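Local coordinates for putative acyl-[acyl-carrier-protein]--UDP-N-acetylglucosamine O-acyltransferase (Bacteroides fragilis, PDB 4R36) that probably transfers an acyl chain from acyl carrier protein to UDP-N-acetylglucosamine, as expected of an LpxA-type acyltransferase built on a left-handed beta helix, at residues Tyr207-Leu215 and Ile228-Gln237. Sequence-based numbering, arbitrary orientation.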
loop_
_atom_site.group_PDB
_atom_site.type_symbol
_atom_site.label_atom_id
_atom_site.label_comp_id
_atom_site.label_asym_id
_atom_site.label_seq_id
_atom_site.Cartn_x
_atom_site.Cartn_y
_atom_site.Cartn_z
ATOM N N TYR A 207 3.052 7.656 22.363
ATOM C CA TYR A 207 1.915 8.315 22.967
ATOM C C TYR A 207 1.942 9.790 22.724
ATOM O O TYR A 207 2.964 10.392 22.933
ATOM C CB TYR A 207 1.955 8.040 24.476
ATOM C CG TYR A 207 1.068 8.933 25.245
ATOM C CD1 TYR A 207 -0.291 8.727 25.280
ATOM C CD2 TYR A 207 1.589 10.023 25.934
ATOM C CE1 TYR A 207 -1.125 9.547 26.022
ATOM C CE2 TYR A 207 0.735 10.871 26.679
ATOM C CZ TYR A 207 -0.613 10.622 26.702
ATOM O OH TYR A 207 -1.454 11.459 27.395
ATOM N N SER A 208 0.865 10.366 22.201
ATOM C CA SER A 208 0.836 11.744 21.688
ATOM C C SER A 208 -0.389 12.458 22.236
ATOM O O SER A 208 -0.997 13.259 21.530
ATOM C CB SER A 208 0.813 11.716 20.171
ATOM O OG SER A 208 2.013 11.120 19.668
ATOM N N GLY A 209 -0.827 12.045 23.429
ATOM C CA GLY A 209 -1.942 12.649 24.125
ATOM C C GLY A 209 -3.174 11.814 23.963
ATOM O O GLY A 209 -3.107 10.679 23.470
ATOM N N ILE A 210 -4.306 12.390 24.345
ATOM C CA ILE A 210 -5.631 11.692 24.294
ATOM C C ILE A 210 -6.423 11.986 23.093
ATOM O O ILE A 210 -6.320 13.074 22.594
ATOM C CB ILE A 210 -6.452 12.161 25.506
ATOM C CG1 ILE A 210 -5.722 11.797 26.746
ATOM C CG2 ILE A 210 -7.842 11.564 25.529
ATOM C CD1 ILE A 210 -5.196 10.415 26.773
ATOM N N ASN A 211 -7.240 11.043 22.621
ATOM C CA ASN A 211 -8.126 11.222 21.467
ATOM C C ASN A 211 -9.343 12.086 21.867
ATOM O O ASN A 211 -10.445 11.569 21.960
ATOM C CB ASN A 211 -8.574 9.880 20.959
ATOM C CG ASN A 211 -9.428 9.942 19.694
ATOM O OD1 ASN A 211 -9.522 10.943 19.061
ATOM N ND2 ASN A 211 -10.060 8.850 19.369
ATOM N N ILE A 212 -9.079 13.338 22.220
ATOM C CA ILE A 212 -10.125 14.222 22.795
ATOM C C ILE A 212 -11.213 14.421 21.769
ATOM O O ILE A 212 -12.398 14.382 22.114
ATOM C CB ILE A 212 -9.562 15.561 23.246
ATOM C CG1 ILE A 212 -8.641 15.345 24.422
ATOM C CG2 ILE A 212 -10.660 16.532 23.730
ATOM C CD1 ILE A 212 -7.778 16.554 24.786
ATOM N N ILE A 213 -10.818 14.592 20.502
ATOM C CA ILE A 213 -11.774 14.788 19.400
ATOM C C ILE A 213 -12.741 13.643 19.308
ATOM O O ILE A 213 -13.948 13.840 19.411
ATOM C CB ILE A 213 -11.073 14.978 18.039
ATOM C CG1 ILE A 213 -10.295 16.280 18.067
ATOM C CG2 ILE A 213 -12.087 15.040 16.904
ATOM C CD1 ILE A 213 -9.173 16.343 17.055
ATOM N N GLY A 214 -12.216 12.442 19.181
ATOM C CA GLY A 214 -13.040 11.258 19.140
ATOM C C GLY A 214 -13.915 11.073 20.358
ATOM O O GLY A 214 -15.117 10.661 20.250
ATOM N N LEU A 215 -13.348 11.342 21.543
ATOM C CA LEU A 215 -14.162 11.136 22.753
ATOM C C LEU A 215 -15.288 12.149 22.886
ATOM O O LEU A 215 -16.404 11.789 23.284
ATOM C CB LEU A 215 -13.295 11.168 23.992
ATOM C CG LEU A 215 -12.282 10.016 24.050
ATOM C CD1 LEU A 215 -11.401 10.228 25.268
ATOM C CD2 LEU A 215 -12.964 8.699 24.096
ATOM N N ILE A 228 -9.270 10.415 32.121
ATOM C CA ILE A 228 -8.492 9.603 31.208
ATOM C C ILE A 228 -7.151 10.315 31.002
ATOM O O ILE A 228 -6.065 9.694 31.022
ATOM C CB ILE A 228 -9.251 9.391 29.881
ATOM C CG1 ILE A 228 -10.443 8.466 30.118
ATOM C CG2 ILE A 228 -8.334 8.846 28.763
ATOM C CD1 ILE A 228 -11.443 8.435 28.991
ATOM N N HIS A 229 -7.227 11.633 30.834
ATOM C CA HIS A 229 -6.008 12.390 30.597
ATOM C C HIS A 229 -5.064 12.289 31.772
ATOM O O HIS A 229 -3.859 12.026 31.628
ATOM C CB HIS A 229 -6.366 13.880 30.276
ATOM C CG HIS A 229 -5.312 14.548 29.479
ATOM N ND1 HIS A 229 -5.579 15.452 28.480
ATOM C CD2 HIS A 229 -3.974 14.326 29.442
ATOM C CE1 HIS A 229 -4.439 15.839 27.932
ATOM N NE2 HIS A 229 -3.451 15.167 28.499
ATOM N N ASN A 230 -5.613 12.437 32.971
ATOM C CA ASN A 230 -4.844 12.271 34.184
ATOM C C ASN A 230 -4.269 10.894 34.391
ATOM O O ASN A 230 -3.109 10.781 34.799
ATOM C CB ASN A 230 -5.644 12.730 35.398
ATOM C CG ASN A 230 -5.755 14.258 35.443
ATOM O OD1 ASN A 230 -4.898 14.959 34.891
ATOM N ND2 ASN A 230 -6.835 14.771 36.010
ATOM N N ALA A 231 -5.018 9.842 34.042
ATOM C CA ALA A 231 -4.419 8.511 34.123
ATOM C C ALA A 231 -3.171 8.398 33.210
ATOM O O ALA A 231 -2.135 7.870 33.618
ATOM C CB ALA A 231 -5.443 7.449 33.767
ATOM N N TYR A 232 -3.263 8.927 31.994
ATOM C CA TYR A 232 -2.114 8.851 31.098
ATOM C C TYR A 232 -0.962 9.761 31.407
ATOM O O TYR A 232 0.183 9.431 31.086
ATOM C CB TYR A 232 -2.547 8.944 29.640
ATOM C CG TYR A 232 -3.150 7.647 29.160
ATOM C CD1 TYR A 232 -2.379 6.524 29.016
ATOM C CD2 TYR A 232 -4.516 7.555 28.838
ATOM C CE1 TYR A 232 -2.945 5.291 28.650
ATOM C CE2 TYR A 232 -5.085 6.367 28.390
ATOM C CZ TYR A 232 -4.280 5.231 28.276
ATOM O OH TYR A 232 -4.747 4.016 27.837
ATOM N N ARG A 233 -1.221 10.873 32.059
ATOM C CA ARG A 233 -0.122 11.669 32.686
ATOM C C ARG A 233 0.612 10.891 33.709
ATOM O O ARG A 233 1.806 10.926 33.765
ATOM C CB ARG A 233 -0.596 12.996 33.314
ATOM C CG ARG A 233 -1.076 13.990 32.335
ATOM C CD ARG A 233 -1.612 15.310 32.955
ATOM N NE ARG A 233 -2.272 16.028 31.861
ATOM C CZ ARG A 233 -3.554 16.395 31.775
ATOM N NH1 ARG A 233 -4.417 16.179 32.764
ATOM N NH2 ARG A 233 -3.976 17.024 30.671
ATOM N N ILE A 234 -0.100 10.141 34.549
ATOM C CA ILE A 234 0.530 9.278 35.489
ATOM C C ILE A 234 1.308 8.181 34.783
ATOM O O ILE A 234 2.398 7.864 35.179
ATOM C CB ILE A 234 -0.485 8.652 36.476
ATOM C CG1 ILE A 234 -1.006 9.736 37.422
ATOM C CG2 ILE A 234 0.153 7.512 37.280
ATOM C CD1 ILE A 234 -2.311 9.359 38.111
ATOM N N ILE A 235 0.711 7.557 33.774
ATOM C CA ILE A 235 1.338 6.420 33.141
ATOM C C ILE A 235 2.584 6.801 32.330
ATOM O O ILE A 235 3.592 6.135 32.397
ATOM C CB ILE A 235 0.288 5.632 32.270
ATOM C CG1 ILE A 235 -0.679 4.914 33.187
ATOM C CG2 ILE A 235 0.967 4.597 31.364
ATOM C CD1 ILE A 235 -2.005 4.593 32.561
ATOM N N TYR A 236 2.498 7.864 31.566
ATOM C CA TYR A 236 3.540 8.180 30.622
ATOM C C TYR A 236 4.432 9.321 31.094
ATOM O O TYR A 236 5.549 9.385 30.632
ATOM C CB TYR A 236 2.959 8.583 29.268
ATOM C CG TYR A 236 2.589 7.403 28.424
ATOM C CD1 TYR A 236 3.575 6.588 27.810
ATOM C CD2 TYR A 236 1.294 7.098 28.190
ATOM C CE1 TYR A 236 3.223 5.490 27.040
ATOM C CE2 TYR A 236 0.927 5.981 27.408
ATOM C CZ TYR A 236 1.893 5.198 26.820
ATOM O OH TYR A 236 1.499 4.094 26.026
ATOM N N GLN A 237 3.965 10.220 31.952
ATOM C CA GLN A 237 4.696 11.488 32.191
ATOM C C GLN A 237 5.093 11.688 33.655
ATOM O O GLN A 237 5.458 12.749 34.022
ATOM C CB GLN A 237 3.843 12.663 31.728
ATOM C CG GLN A 237 3.556 12.508 30.244
ATOM C CD GLN A 237 2.710 13.575 29.638
ATOM O OE1 GLN A 237 1.603 13.818 30.043
ATOM N NE2 GLN A 237 3.223 14.189 28.604
HETATM O O HOH W 1 -0.386 13.732 28.307
#
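Where the left-handed beta helix of an LpxA-type acyltransferase gives way to its helical C-terminal domain, the last strand, 206-210, packs against helix 222-237 through an aromatic cluster of Tyr207, Tyr232 and Tyr236. Strand 207-210 and helix 228-237 run roughly antiparallel, their axes at 154°. Tyr207 and Tyr236 form an offset stack, their planes 7° apart. The slide leaves Tyr207 CB over the middle of the Tyr236 ring, a CH-pi contact of 3.6 Å to its centroid. With CG of Tyr207 anti to the backbone N (chi1 165°), the ring reaches back over the preceding helical turn, bringing Tyr207 OH to 3.5 Å from Tyr232 CB. A water in the ring plane joins Tyr207 OH (2.7 Å) to Gln237 OE1, to which it donates, and weakly to His229 NE2. Tyr232 OH and Tyr236 OH hydrogen-bond to the backbone O of Pro196 and of Ile274. Strand 206-210 is the edge strand of its sheet within this chain, antiparallel to strand 198-201, and helix 222-237 packs over it. Three residues along from Tyr207, Ile210 continues the apolar contact. Its CG1 lies over one face of the His229 imidazole, while Ile210 CD1 passes onward to Tyr232 CD2 (3.6 Å) and Ile228 CG2. Farther along, Leu215 CD1 meets Ile228 CD1 tip to tip at 4.1 Å. Between Ile210 and Leu215 in the chain, Asn211, which binds UDP-N-acetylglucosamine in the ligand complex of this protein, N-caps helix 212-217 by accepting from Gly214 N at OD1, the donor sitting above the carbonyl plane.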